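Local coordinates for protein LytB (Plasmodium falciparum, PDB 4N7B) that reduces (E)-4-hydroxy-3-methylbut-2-enyl diphosphate to isopentenyl and dimethylallyl diphosphate with an iron-sulfur cluster, the last step of non-mevalonate isoprenoid precursor synthesis in the apicoplast, at residues E277-V282 with H286-S291; L222-P227 with K493-L498; I336-K341 with Q395-K400; N418-L423 with V448-I453. One frame throughout, in Å; residues are numbered along the deposited sequence.

Interaction 1. Residues E277-V282 with H286-S291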
loop_
_atom_site.group_PDB
_atom_site.type_symbol
_atom_site.label_atom_id
_atom_site.label_comp_id
_atom_site.label_asym_id
_atom_site.label_seq_id
_atom_site.Cartn_x
_atom_site.Cartn_y
_atom_site.Cartn_z
ATOM N N GLU A 277 15.041 -0.965 11.662
ATOM C CA GLU A 277 14.520 -2.326 11.649
ATOM C C GLU A 277 14.881 -3.029 12.946
ATOM O O GLU A 277 14.228 -3.991 13.346
ATOM C CB GLU A 277 15.081 -3.116 10.463
ATOM C CG GLU A 277 14.659 -2.594 9.107
ATOM C CD GLU A 277 13.169 -2.708 8.861
ATOM O OE1 GLU A 277 12.465 -3.361 9.667
ATOM O OE2 GLU A 277 12.694 -2.141 7.848
ATOM N N ASP A 278 15.925 -2.540 13.602
ATOM C CA ASP A 278 16.399 -3.141 14.833
ATOM C C ASP A 278 15.991 -2.251 15.998
ATOM O O ASP A 278 16.486 -1.132 16.134
ATOM C CB ASP A 278 17.919 -3.297 14.786
ATOM C CG ASP A 278 18.446 -4.212 15.871
ATOM O OD1 ASP A 278 17.966 -4.117 17.021
ATOM O OD2 ASP A 278 19.344 -5.027 15.570
ATOM N N LEU A 279 15.085 -2.748 16.833
ATOM C CA LEU A 279 14.570 -1.964 17.954
ATOM C C LEU A 279 15.629 -1.610 19.001
ATOM O O LEU A 279 15.389 -0.761 19.856
ATOM C CB LEU A 279 13.396 -2.684 18.613
ATOM C CG LEU A 279 12.039 -2.239 18.070
ATOM C CD1 LEU A 279 11.871 -2.716 16.625
ATOM C CD2 LEU A 279 10.907 -2.734 18.963
ATOM N N ASN A 280 16.792 -2.250 18.934
ATOM C CA ASN A 280 17.908 -1.880 19.802
ATOM C C ASN A 280 18.495 -0.537 19.412
ATOM O O ASN A 280 19.184 0.106 20.209
ATOM C CB ASN A 280 19.013 -2.930 19.756
ATOM C CG ASN A 280 18.669 -4.164 20.550
ATOM O OD1 ASN A 280 17.800 -4.130 21.426
ATOM N ND2 ASN A 280 19.354 -5.263 20.257
ATOM N N ASP A 281 18.224 -0.125 18.176
ATOM C CA ASP A 281 18.641 1.181 17.693
ATOM C C ASP A 281 17.749 2.238 18.319
ATOM O O ASP A 281 17.961 3.433 18.125
ATOM C CB ASP A 281 18.546 1.253 16.168
ATOM C CG ASP A 281 19.564 0.369 15.475
ATOM O OD1 ASP A 281 20.272 -0.390 16.174
ATOM O OD2 ASP A 281 19.650 0.428 14.229
ATOM N N VAL A 282 16.747 1.789 19.073
ATOM C CA VAL A 282 15.839 2.701 19.757
ATOM C C VAL A 282 16.092 2.736 21.261
ATOM O O VAL A 282 15.966 1.720 21.942
ATOM C CB VAL A 282 14.371 2.317 19.526
ATOM C CG1 VAL A 282 13.459 3.290 20.270
ATOM C CG2 VAL A 282 14.057 2.303 18.034
ATOM N N HIS A 286 11.709 5.874 24.633
ATOM C CA HIS A 286 11.476 6.790 23.514
ATOM C C HIS A 286 10.271 6.417 22.655
ATOM O O HIS A 286 9.688 5.341 22.798
ATOM C CB HIS A 286 12.716 6.885 22.622
ATOM C CG HIS A 286 13.736 7.860 23.115
ATOM N ND1 HIS A 286 14.338 7.744 24.349
ATOM C CD2 HIS A 286 14.252 8.975 22.547
ATOM C CE1 HIS A 286 15.185 8.743 24.520
ATOM N NE2 HIS A 286 15.153 9.504 23.441
ATOM N N ILE A 287 9.915 7.335 21.759
ATOM C CA ILE A 287 8.815 7.148 20.820
ATOM C C ILE A 287 9.195 6.159 19.733
ATOM O O ILE A 287 10.279 6.248 19.161
ATOM C CB ILE A 287 8.468 8.472 20.109
ATOM C CG1 ILE A 287 8.093 9.555 21.123
ATOM C CG2 ILE A 287 7.337 8.266 19.124
ATOM C CD1 ILE A 287 6.605 9.619 21.422
ATOM N N LEU A 288 8.300 5.221 19.445
ATOM C CA LEU A 288 8.433 4.404 18.255
ATOM C C LEU A 288 7.126 4.375 17.498
ATOM O O LEU A 288 6.078 4.092 18.077
ATOM C CB LEU A 288 8.834 2.976 18.590
ATOM C CG LEU A 288 8.971 2.079 17.350
ATOM C CD1 LEU A 288 10.107 2.557 16.447
ATOM C CD2 LEU A 288 9.199 0.646 17.771
ATOM N N ILE A 289 7.202 4.653 16.200
ATOM C CA ILE A 289 6.032 4.639 15.333
ATOM C C ILE A 289 6.004 3.407 14.432
ATOM O O ILE A 289 6.999 3.087 13.772
ATOM C CB ILE A 289 6.005 5.886 14.448
ATOM C CG1 ILE A 289 6.005 7.137 15.335
ATOM C CG2 ILE A 289 4.793 5.862 13.549
ATOM C CD1 ILE A 289 6.053 8.445 14.577
ATOM N N TYR A 290 4.866 2.721 14.395
ATOM C CA TYR A 290 4.697 1.585 13.494
ATOM C C TYR A 290 4.158 2.081 12.158
ATOM O O TYR A 290 3.220 2.880 12.115
ATOM C CB TYR A 290 3.749 0.542 14.095
ATOM C CG TYR A 290 4.216 -0.018 15.419
ATOM C CD1 TYR A 290 5.494 -0.544 15.566
ATOM C CD2 TYR A 290 3.389 -0.004 16.531
ATOM C CE1 TYR A 290 5.924 -1.052 16.781
ATOM C CE2 TYR A 290 3.814 -0.510 17.751
ATOM C CZ TYR A 290 5.080 -1.029 17.872
ATOM O OH TYR A 290 5.498 -1.535 19.092
ATOM N N SER A 291 4.738 1.600 11.067
ATOM C CA SER A 291 4.381 2.096 9.748
ATOM C C SER A 291 2.978 1.667 9.324
ATOM O O SER A 291 2.341 0.834 9.968
ATOM C CB SER A 291 5.380 1.590 8.708
ATOM O OG SER A 291 5.125 0.233 8.401
#

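Interaction 2. Residues L222-P227 with K493-L498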
loop_
_atom_site.group_PDB
_atom_site.type_symbol
_atom_site.label_atom_id
_atom_site.label_comp_id
_atom_site.label_asym_id
_atom_site.label_seq_id
_atom_site.Cartn_x
_atom_site.Cartn_y
_atom_site.Cartn_z
ATOM N N LEU A 222 -3.018 13.731 -22.969
ATOM C CA LEU A 222 -2.613 13.195 -21.677
ATOM C C LEU A 222 -3.832 13.070 -20.781
ATOM O O LEU A 222 -4.485 14.067 -20.422
ATOM C CB LEU A 222 -1.563 14.093 -21.035
ATOM C CG LEU A 222 -1.152 13.698 -19.622
ATOM C CD1 LEU A 222 -0.265 12.494 -19.647
ATOM C CD2 LEU A 222 -0.449 14.854 -18.948
ATOM N N TYR A 223 -4.172 11.837 -20.444
ATOM C CA TYR A 223 -5.286 11.584 -19.560
ATOM C C TYR A 223 -4.753 11.540 -18.147
ATOM O O TYR A 223 -4.066 10.590 -17.757
ATOM C CB TYR A 223 -5.944 10.262 -19.900
ATOM C CG TYR A 223 -6.673 10.235 -21.223
ATOM C CD1 TYR A 223 -7.938 10.779 -21.341
ATOM C CD2 TYR A 223 -6.108 9.629 -22.346
ATOM C CE1 TYR A 223 -8.626 10.747 -22.537
ATOM C CE2 TYR A 223 -6.792 9.589 -23.552
ATOM C CZ TYR A 223 -8.053 10.155 -23.632
ATOM O OH TYR A 223 -8.750 10.134 -24.807
ATOM N N LEU A 224 -5.038 12.587 -17.396
ATOM C CA LEU A 224 -4.676 12.654 -15.998
ATOM C C LEU A 224 -5.798 12.010 -15.204
ATOM O O LEU A 224 -6.952 12.462 -15.213
ATOM C CB LEU A 224 -4.468 14.102 -15.553
ATOM C CG LEU A 224 -4.149 14.296 -14.068
ATOM C CD1 LEU A 224 -2.824 13.607 -13.706
ATOM C CD2 LEU A 224 -4.092 15.795 -13.749
ATOM N N ILE A 225 -5.453 10.932 -14.524
ATOM C CA ILE A 225 -6.451 10.052 -13.947
ATOM C C ILE A 225 -6.714 10.357 -12.484
ATOM O O ILE A 225 -5.800 10.664 -11.716
ATOM C CB ILE A 225 -6.008 8.597 -14.070
ATOM C CG1 ILE A 225 -5.905 8.225 -15.547
ATOM C CG2 ILE A 225 -6.997 7.692 -13.393
ATOM C CD1 ILE A 225 -5.171 6.934 -15.830
ATOM N N ASN A 226 -7.976 10.218 -12.111
ATOM C CA ASN A 226 -8.403 10.352 -10.745
ATOM C C ASN A 226 -9.391 9.216 -10.544
ATOM O O ASN A 226 -10.209 8.942 -11.415
ATOM C CB ASN A 226 -9.086 11.735 -10.573
ATOM C CG ASN A 226 -9.251 12.130 -9.139
ATOM O OD1 ASN A 226 -8.267 12.230 -8.392
ATOM N ND2 ASN A 226 -10.503 12.392 -8.734
ATOM N N PRO A 227 -9.333 8.534 -9.404
ATOM C CA PRO A 227 -8.390 8.731 -8.305
ATOM C C PRO A 227 -6.988 8.201 -8.566
ATOM O O PRO A 227 -6.779 7.281 -9.369
ATOM C CB PRO A 227 -9.033 7.946 -7.158
ATOM C CG PRO A 227 -9.811 6.895 -7.827
ATOM C CD PRO A 227 -10.349 7.522 -9.085
ATOM N N LYS A 493 4.773 17.386 -11.924
ATOM C CA LYS A 493 5.954 17.608 -12.756
ATOM C C LYS A 493 5.802 16.863 -14.092
ATOM O O LYS A 493 6.207 17.353 -15.148
ATOM C CB LYS A 493 7.201 17.112 -12.034
ATOM C CG LYS A 493 7.480 17.816 -10.709
ATOM C CD LYS A 493 8.881 17.497 -10.200
ATOM C CE LYS A 493 9.143 18.184 -8.872
ATOM N NZ LYS A 493 10.568 18.041 -8.395
ATOM N N PHE A 494 5.207 15.678 -14.057
ATOM C CA PHE A 494 4.908 14.976 -15.298
ATOM C C PHE A 494 3.910 15.773 -16.134
ATOM O O PHE A 494 4.108 15.974 -17.334
ATOM C CB PHE A 494 4.377 13.570 -15.034
ATOM C CG PHE A 494 5.467 12.532 -14.854
ATOM C CD1 PHE A 494 6.069 11.935 -15.953
ATOM C CD2 PHE A 494 5.900 12.167 -13.581
ATOM C CE1 PHE A 494 7.071 10.977 -15.782
ATOM C CE2 PHE A 494 6.909 11.213 -13.413
ATOM C CZ PHE A 494 7.487 10.629 -14.511
ATOM N N VAL A 495 2.839 16.243 -15.505
ATOM C CA VAL A 495 1.837 16.995 -16.247
ATOM C C VAL A 495 2.512 18.209 -16.871
ATOM O O VAL A 495 2.302 18.515 -18.038
ATOM C CB VAL A 495 0.703 17.442 -15.338
ATOM C CG1 VAL A 495 -0.184 18.453 -16.051
ATOM C CG2 VAL A 495 -0.078 16.230 -14.870
ATOM N N ASN A 496 3.347 18.888 -16.096
ATOM C CA ASN A 496 4.004 20.088 -16.589
ATOM C C ASN A 496 4.933 19.797 -17.779
ATOM O O ASN A 496 4.907 20.492 -18.788
ATOM C CB ASN A 496 4.757 20.777 -15.452
ATOM C CG ASN A 496 5.683 21.866 -15.949
ATOM O OD1 ASN A 496 5.266 22.997 -16.189
ATOM N ND2 ASN A 496 6.950 21.517 -16.133
ATOM N N LEU A 497 5.746 18.759 -17.668
ATOM C CA LEU A 497 6.640 18.392 -18.753
ATOM C C LEU A 497 5.857 18.018 -20.013
ATOM O O LEU A 497 6.152 18.505 -21.089
ATOM C CB LEU A 497 7.499 17.216 -18.313
ATOM C CG LEU A 497 8.455 16.639 -19.361
ATOM C CD1 LEU A 497 9.605 17.585 -19.588
ATOM C CD2 LEU A 497 8.937 15.245 -18.958
ATOM N N LEU A 498 4.853 17.159 -19.874
ATOM C CA LEU A 498 4.175 16.578 -21.041
ATOM C C LEU A 498 3.191 17.488 -21.772
ATOM O O LEU A 498 3.001 17.321 -22.974
ATOM C CB LEU A 498 3.462 15.279 -20.643
ATOM C CG LEU A 498 4.415 14.135 -20.225
ATOM C CD1 LEU A 498 3.641 12.957 -19.687
ATOM C CD2 LEU A 498 5.296 13.693 -21.380
#

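Interaction 3. Residues I336-K341 with Q395-K400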
loop_
_atom_site.group_PDB
_atom_site.type_symbol
_atom_site.label_atom_id
_atom_site.label_comp_id
_atom_site.label_asym_id
_atom_site.label_seq_id
_atom_site.Cartn_x
_atom_site.Cartn_y
_atom_site.Cartn_z
ATOM N N ILE A 336 -5.580 -19.020 5.193
ATOM C CA ILE A 336 -4.775 -18.907 3.983
ATOM C C ILE A 336 -4.569 -17.439 3.670
ATOM O O ILE A 336 -5.523 -16.701 3.510
ATOM C CB ILE A 336 -5.422 -19.584 2.770
ATOM C CG1 ILE A 336 -5.148 -21.087 2.768
ATOM C CG2 ILE A 336 -4.780 -19.090 1.503
ATOM C CD1 ILE A 336 -5.810 -21.839 3.847
ATOM N N LEU A 337 -3.313 -17.025 3.585
ATOM C CA LEU A 337 -2.968 -15.633 3.369
ATOM C C LEU A 337 -2.389 -15.474 1.974
ATOM O O LEU A 337 -1.266 -15.892 1.731
ATOM C CB LEU A 337 -1.931 -15.196 4.400
ATOM C CG LEU A 337 -1.301 -13.807 4.222
ATOM C CD1 LEU A 337 -2.350 -12.764 3.941
ATOM C CD2 LEU A 337 -0.526 -13.448 5.471
ATOM N N ILE A 338 -3.160 -14.900 1.054
ATOM C CA ILE A 338 -2.676 -14.677 -0.310
ATOM C C ILE A 338 -1.874 -13.378 -0.373
ATOM O O ILE A 338 -2.400 -12.305 -0.118
ATOM C CB ILE A 338 -3.850 -14.553 -1.289
ATOM C CG1 ILE A 338 -4.808 -15.732 -1.115
ATOM C CG2 ILE A 338 -3.335 -14.488 -2.705
ATOM C CD1 ILE A 338 -6.005 -15.698 -2.040
ATOM N N GLY A 339 -0.597 -13.461 -0.683
ATOM C CA GLY A 339 0.213 -12.263 -0.747
ATOM C C GLY A 339 1.640 -12.684 -0.951
ATOM O O GLY A 339 1.902 -13.884 -1.046
ATOM N N TYR A 340 2.562 -11.729 -1.009
ATOM C CA TYR A 340 3.964 -12.040 -1.288
ATOM C C TYR A 340 4.771 -12.209 -0.003
ATOM O O TYR A 340 4.808 -11.311 0.835
ATOM C CB TYR A 340 4.557 -10.944 -2.166
ATOM C CG TYR A 340 3.864 -10.871 -3.504
ATOM C CD1 TYR A 340 4.122 -11.823 -4.484
ATOM C CD2 TYR A 340 2.916 -9.890 -3.774
ATOM C CE1 TYR A 340 3.487 -11.784 -5.713
ATOM C CE2 TYR A 340 2.270 -9.839 -5.010
ATOM C CZ TYR A 340 2.566 -10.791 -5.977
ATOM O OH TYR A 340 1.943 -10.759 -7.209
ATOM N N LYS A 341 5.401 -13.379 0.133
ATOM C CA LYS A 341 6.057 -13.817 1.372
ATOM C C LYS A 341 6.997 -12.803 2.029
ATOM O O LYS A 341 7.115 -12.751 3.253
ATOM C CB LYS A 341 6.867 -15.092 1.104
ATOM C CG LYS A 341 6.032 -16.335 0.870
ATOM C CD LYS A 341 6.929 -17.594 0.786
ATOM C CE LYS A 341 6.161 -18.820 0.242
ATOM N NZ LYS A 341 4.929 -19.207 1.030
ATOM N N GLN A 395 -10.024 -18.111 -7.233
ATOM C CA GLN A 395 -10.811 -19.057 -8.002
ATOM C C GLN A 395 -10.262 -20.472 -7.850
ATOM O O GLN A 395 -11.023 -21.437 -7.728
ATOM C CB GLN A 395 -10.772 -18.668 -9.471
ATOM C CG GLN A 395 -11.498 -19.619 -10.388
ATOM C CD GLN A 395 -11.500 -19.107 -11.814
ATOM O OE1 GLN A 395 -10.608 -19.430 -12.612
ATOM N NE2 GLN A 395 -12.491 -18.279 -12.139
ATOM N N LYS A 396 -8.941 -20.590 -7.874
ATOM C CA LYS A 396 -8.283 -21.888 -7.732
ATOM C C LYS A 396 -8.460 -22.387 -6.303
ATOM O O LYS A 396 -8.770 -23.546 -6.082
ATOM C CB LYS A 396 -6.801 -21.773 -8.078
ATOM C CG LYS A 396 -6.148 -23.103 -8.362
ATOM C CD LYS A 396 -4.717 -22.934 -8.796
ATOM C CE LYS A 396 -4.031 -24.286 -8.887
ATOM N NZ LYS A 396 -4.809 -25.249 -9.717
ATOM N N LEU A 397 -8.300 -21.490 -5.334
ATOM C CA LEU A 397 -8.544 -21.829 -3.933
ATOM C C LEU A 397 -9.940 -22.388 -3.710
ATOM O O LEU A 397 -10.127 -23.354 -2.968
ATOM C CB LEU A 397 -8.389 -20.608 -3.035
ATOM C CG LEU A 397 -7.124 -20.553 -2.191
ATOM C CD1 LEU A 397 -7.207 -19.351 -1.279
ATOM C CD2 LEU A 397 -6.908 -21.834 -1.376
ATOM N N LYS A 398 -10.924 -21.761 -4.336
ATOM C CA LYS A 398 -12.309 -22.155 -4.157
ATOM C C LYS A 398 -12.629 -23.460 -4.852
ATOM O O LYS A 398 -13.518 -24.178 -4.423
ATOM C CB LYS A 398 -13.239 -21.074 -4.687
ATOM C CG LYS A 398 -13.501 -19.977 -3.706
ATOM C CD LYS A 398 -14.571 -19.059 -4.258
ATOM C CE LYS A 398 -15.008 -18.027 -3.260
ATOM N NZ LYS A 398 -15.731 -16.913 -3.951
ATOM N N ASN A 399 -11.923 -23.756 -5.938
ATOM C CA ASN A 399 -12.105 -25.030 -6.626
ATOM C C ASN A 399 -11.711 -26.150 -5.685
ATOM O O ASN A 399 -12.446 -27.110 -5.489
ATOM C CB ASN A 399 -11.243 -25.110 -7.894
ATOM C CG ASN A 399 -11.796 -24.267 -9.030
ATOM O OD1 ASN A 399 -12.987 -23.937 -9.046
ATOM N ND2 ASN A 399 -10.933 -23.915 -9.993
ATOM N N LYS A 400 -10.539 -26.001 -5.086
ATOM C CA LYS A 400 -10.013 -27.006 -4.185
ATOM C C LYS A 400 -10.787 -27.037 -2.862
ATOM O O LYS A 400 -11.141 -28.101 -2.375
ATOM C CB LYS A 400 -8.539 -26.721 -3.936
ATOM C CG LYS A 400 -7.818 -27.854 -3.273
ATOM C CD LYS A 400 -6.320 -27.644 -3.307
ATOM C CE LYS A 400 -5.612 -28.768 -2.573
ATOM N NZ LYS A 400 -4.130 -28.677 -2.721
#

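Interaction 4. Residues N418-L423 with V448-I453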
loop_
_atom_site.group_PDB
_atom_site.type_symbol
_atom_site.label_atom_id
_atom_site.label_comp_id
_atom_site.label_asym_id
_atom_site.label_seq_id
_atom_site.Cartn_x
_atom_site.Cartn_y
_atom_site.Cartn_z
ATOM N N ASN A 418 -9.802 1.197 -6.371
ATOM C CA ASN A 418 -10.161 2.394 -7.086
ATOM C C ASN A 418 -9.099 2.805 -8.081
ATOM O O ASN A 418 -9.414 3.222 -9.198
ATOM C CB ASN A 418 -10.394 3.549 -6.111
ATOM C CG ASN A 418 -11.676 3.409 -5.318
ATOM O OD1 ASN A 418 -12.515 2.566 -5.605
ATOM N ND2 ASN A 418 -11.851 4.287 -4.330
ATOM N N ARG A 419 -7.836 2.752 -7.689
ATOM C CA ARG A 419 -6.801 3.193 -8.614
ATOM C C ARG A 419 -6.654 2.246 -9.813
ATOM O O ARG A 419 -6.521 2.719 -10.940
ATOM C CB ARG A 419 -5.469 3.384 -7.886
ATOM C CG ARG A 419 -5.391 4.749 -7.212
ATOM C CD ARG A 419 -4.735 4.668 -5.859
ATOM N NE ARG A 419 -4.920 5.919 -5.140
ATOM C CZ ARG A 419 -6.030 6.249 -4.483
ATOM N NH1 ARG A 419 -7.070 5.418 -4.443
ATOM N NH2 ARG A 419 -6.104 7.419 -3.870
ATOM N N GLN A 420 -6.689 0.926 -9.589
ATOM C CA GLN A 420 -6.635 -0.039 -10.697
ATOM C C GLN A 420 -7.867 0.071 -11.576
ATOM O O GLN A 420 -7.779 0.058 -12.801
ATOM C CB GLN A 420 -6.517 -1.478 -10.174
ATOM C CG GLN A 420 -5.149 -1.816 -9.613
ATOM C CD GLN A 420 -5.097 -3.191 -8.953
ATOM O OE1 GLN A 420 -5.826 -4.106 -9.340
ATOM N NE2 GLN A 420 -4.249 -3.331 -7.937
ATOM N N THR A 421 -9.030 0.208 -10.953
ATOM C CA THR A 421 -10.276 0.262 -11.715
ATOM C C THR A 421 -10.282 1.461 -12.683
ATOM O O THR A 421 -10.656 1.332 -13.862
ATOM C CB THR A 421 -11.503 0.312 -10.789
ATOM O OG1 THR A 421 -11.560 -0.896 -10.013
ATOM C CG2 THR A 421 -12.799 0.451 -11.610
ATOM N N ALA A 422 -9.836 2.615 -12.208
ATOM C CA ALA A 422 -9.876 3.811 -13.039
ATOM C C ALA A 422 -8.876 3.685 -14.190
ATOM O O ALA A 422 -9.192 3.966 -15.340
ATOM C CB ALA A 422 -9.577 5.025 -12.202
ATOM N N LEU A 423 -7.672 3.237 -13.873
ATOM C CA LEU A 423 -6.636 3.049 -14.887
ATOM C C LEU A 423 -7.083 2.016 -15.935
ATOM O O LEU A 423 -6.913 2.214 -17.153
ATOM C CB LEU A 423 -5.343 2.586 -14.216
ATOM C CG LEU A 423 -4.229 2.135 -15.166
ATOM C CD1 LEU A 423 -3.822 3.295 -16.082
ATOM C CD2 LEU A 423 -3.021 1.579 -14.391
ATOM N N VAL A 448 1.100 -0.720 -12.901
ATOM C CA VAL A 448 1.806 -0.975 -14.150
ATOM C C VAL A 448 1.329 -2.292 -14.760
ATOM O O VAL A 448 1.048 -2.394 -15.962
ATOM C CB VAL A 448 3.311 -1.074 -13.902
ATOM C CG1 VAL A 448 4.025 -1.818 -15.062
ATOM C CG2 VAL A 448 3.881 0.293 -13.710
ATOM N N TYR A 449 1.255 -3.313 -13.920
ATOM C CA TYR A 449 0.866 -4.642 -14.377
ATOM C C TYR A 449 -0.559 -4.650 -14.922
ATOM O O TYR A 449 -0.844 -5.310 -15.915
ATOM C CB TYR A 449 0.983 -5.597 -13.209
ATOM C CG TYR A 449 0.614 -7.037 -13.457
ATOM C CD1 TYR A 449 1.501 -7.901 -14.080
ATOM C CD2 TYR A 449 -0.596 -7.546 -13.016
ATOM C CE1 TYR A 449 1.189 -9.242 -14.267
ATOM C CE2 TYR A 449 -0.919 -8.875 -13.201
ATOM C CZ TYR A 449 -0.015 -9.721 -13.835
ATOM O OH TYR A 449 -0.331 -11.046 -14.017
ATOM N N SER A 450 -1.459 -3.924 -14.266
ATOM C CA SER A 450 -2.861 -3.890 -14.690
ATOM C C SER A 450 -2.969 -3.396 -16.120
ATOM O O SER A 450 -3.762 -3.907 -16.899
ATOM C CB SER A 450 -3.688 -2.967 -13.774
ATOM O OG SER A 450 -3.734 -3.460 -12.444
ATOM N N SER A 451 -2.183 -2.379 -16.465
ATOM C CA SER A 451 -2.162 -1.864 -17.838
ATOM C C SER A 451 -1.546 -2.864 -18.814
ATOM O O SER A 451 -2.017 -3.020 -19.944
ATOM C CB SER A 451 -1.372 -0.555 -17.876
ATOM O OG SER A 451 -1.205 -0.060 -19.197
ATOM N N GLN A 452 -0.467 -3.530 -18.404
ATOM C CA GLN A 452 0.236 -4.426 -19.323
ATOM C C GLN A 452 -0.595 -5.639 -19.722
ATOM O O GLN A 452 -0.596 -6.021 -20.898
ATOM C CB GLN A 452 1.554 -4.900 -18.728
ATOM C CG GLN A 452 2.572 -3.811 -18.559
ATOM C CD GLN A 452 3.767 -4.285 -17.771
ATOM O OE1 GLN A 452 3.620 -4.892 -16.713
ATOM N NE2 GLN A 452 4.954 -4.045 -18.290
ATOM N N ILE A 453 -1.276 -6.275 -18.770
ATOM C CA ILE A 453 -2.076 -7.454 -19.126
ATOM C C ILE A 453 -3.300 -7.029 -19.939
ATOM O O ILE A 453 -4.019 -7.872 -20.486
ATOM C CB ILE A 453 -2.512 -8.270 -17.897
ATOM C CG1 ILE A 453 -3.361 -7.423 -16.958
ATOM C CG2 ILE A 453 -1.298 -8.741 -17.126
ATOM C CD1 ILE A 453 -3.946 -8.255 -15.835
#

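Interaction 1. Residues E277-V282 with H286-S291
L279 and L288 cross at about a right angle, and against L279 it is the CD2 methyl of L288 that does the touching, 4.0 Å from CD2 of L279 and 4.1 Å from CG of L279. The other branch of L288 serves the second partner, its CD1 lying 4.3 Å from CG2 of V282. CG of L288 lies anti to the backbone N (chi1 179°), and the fork beyond it gives one methyl to each loop residue. These residues belong to the link between parallel strands 273-276 and 287-290, which are separated in their sheet by strand 252-255. The link is a crossover made without a regular helix, the usual place of one being taken by a single 3-10 turn at 279-281, and L279 and V282 also rest on K255 and Y253 of the intervening strand. The turn is set by D278, whose OD1 accepts from N280 N at 2.9 Å (N-H...O 153°) in an Asx turn, and by V282 N bonding L279 O at 3.0 Å. At the edge, V282 CG1 comes within 4.4 Å of CB of H286. Helix 297-305 covers L279 through I299 and I302.

Interaction 2. Residues L222-P227 with K493-L498
The helix of a beta-alpha-beta crossover packs here on the strand it passes over: L222 and L224 of strand 221-226 meet V495 and L498 of helix 488-499. That helix joins strands 477-482 and 506-511, which flank 221-226 in a parallel sheet, so its path carries it over the middle strand. The short segments agree with this, running nearly antiparallel (166°) with their axes 10.4 Å apart. L222 uses both branches: CD1 lies 3.9 Å from CD1 of L498, the two side chains crossing at about a right angle, while CD2 approaches the helix backbone, 4.1 Å from CA of V495. Two residues along, L224 presents both methyls to CG2 of V495, CD1 at 4.0 Å and CD2 at 4.2 Å, again at about a right angle. CG2 of V495 can do this because it stands opposite the carbonyl carbon, beside the backbone N. CD2 of L222 also comes to 4.3 Å from this methyl. L480 and L507 on the neighbouring strands enlarge the apolar layer. All four residues are buried and meet through carbon alone, so the helix is held to this face by close packing and the exclusion of water, without directional bonds.

Interaction 3. Residues I336-K341 with Q395-K400
No flat group takes part where I336 and I338 meet L397; neither ring nor amide offers a face or an edge, and the contact is made of aliphatic branches alone. It is helix-on-sheet packing in a parallel alpha/beta layer. Helix 387-400 belongs to the beta-alpha-beta unit that joins neighbouring strands 377-381 and 405-406, and L397 reaches from it across to strand 334-338, on the far side of 377-381 from 405-406. The two isoleucines stand two residues apart, both directed at the helix, whereas L337 between them points away. They are approached differently. I338 and L397 reach toward each other tip to tip, CD1 of I338 being 3.9 Å from CD1 of L397; a fully extended chi2 of 180° carries the isoleucine methyl that far out. I336 and L397 instead slide past each other in opposite directions, and the branch methyl of I336 does the touching. L397 adopts a chi1 of -106°, far from a staggered value, which suggests some torsional cost in this position. Y379 and V360 of the adjacent strands pack beside both isoleucines. The shorter of the two methyl contacts, 3.7 Å, runs from CG2 of I336 to that same CD1 of L397.

Interaction 4. Residues N418-L423 with V448-I453
This is a sparse helix-helix contact, in which Q420 and L423 of helix 414-427 face S450 and S451 of helix 442-452. Helix 414-427 leads into strand 432-436, and helix 442-452 carries the chain on from there to the neighbouring parallel strand 458-461, a beta-alpha-beta crossover. The two helices lie side by side, as their close backbones show, with CA of Q420 only 6.7 Å from CA of S450 and CA of L423 7.3 Å from CA of S451. The small serine side chains probably help to permit such an approach. The hydroxyl of S450 lies alongside the glutamine chain, its OG 3.6 Å from CG of Q420 and 3.8 Å from CD. OE1 of Q420 is also 3.8 Å from that oxygen, too far for a hydrogen bond. Each polar group is engaged elsewhere: S450 OG bonds to K446 O, one helical turn back, while the extended glutamine places its amide so that NE2 donates to L385 O and OE1 accepts from M387 N. A turn farther along, L423 brings CD2 to 4.4 Å from CB of S451, and OG of S451 is bonded to V456 O and T433 OG1. L447 fills in against both Q420 and L423. N443 on the helix of S450, which probably binds the substrate, lies about 6 Å from Q420 between side chains. The pairing thus rests on van der Waals fit, a hydroxyl against a methylene chain and a loose leucine contact; Q420 and S451 bond outside both helices, S450 within its own.

Interactions 1, 2 and 3 each lie on a different parallel sheet, in keeping with the three-lobed IspH fold around its iron-sulfur cluster. Interaction 4 shares the sheet of interaction 2, their centres 16 Å apart: I225 CD1 touches L423 CD1 at 3.9 Å, and P227 CG touches N418 CB at 3.8 Å. As I225 faces away from helix 488-499, the two contacts cover opposite faces. Interaction 4 comes nearest the cofactor, Q420 being about 9 Å from the cluster by side chain. In interaction 3, I338 is about 10 Å from E345, the probable proton donor. Interactions 3 and 4 approach to about 7 Å between nearest atoms, while interaction 1 lies across the chain's centre from interaction 4.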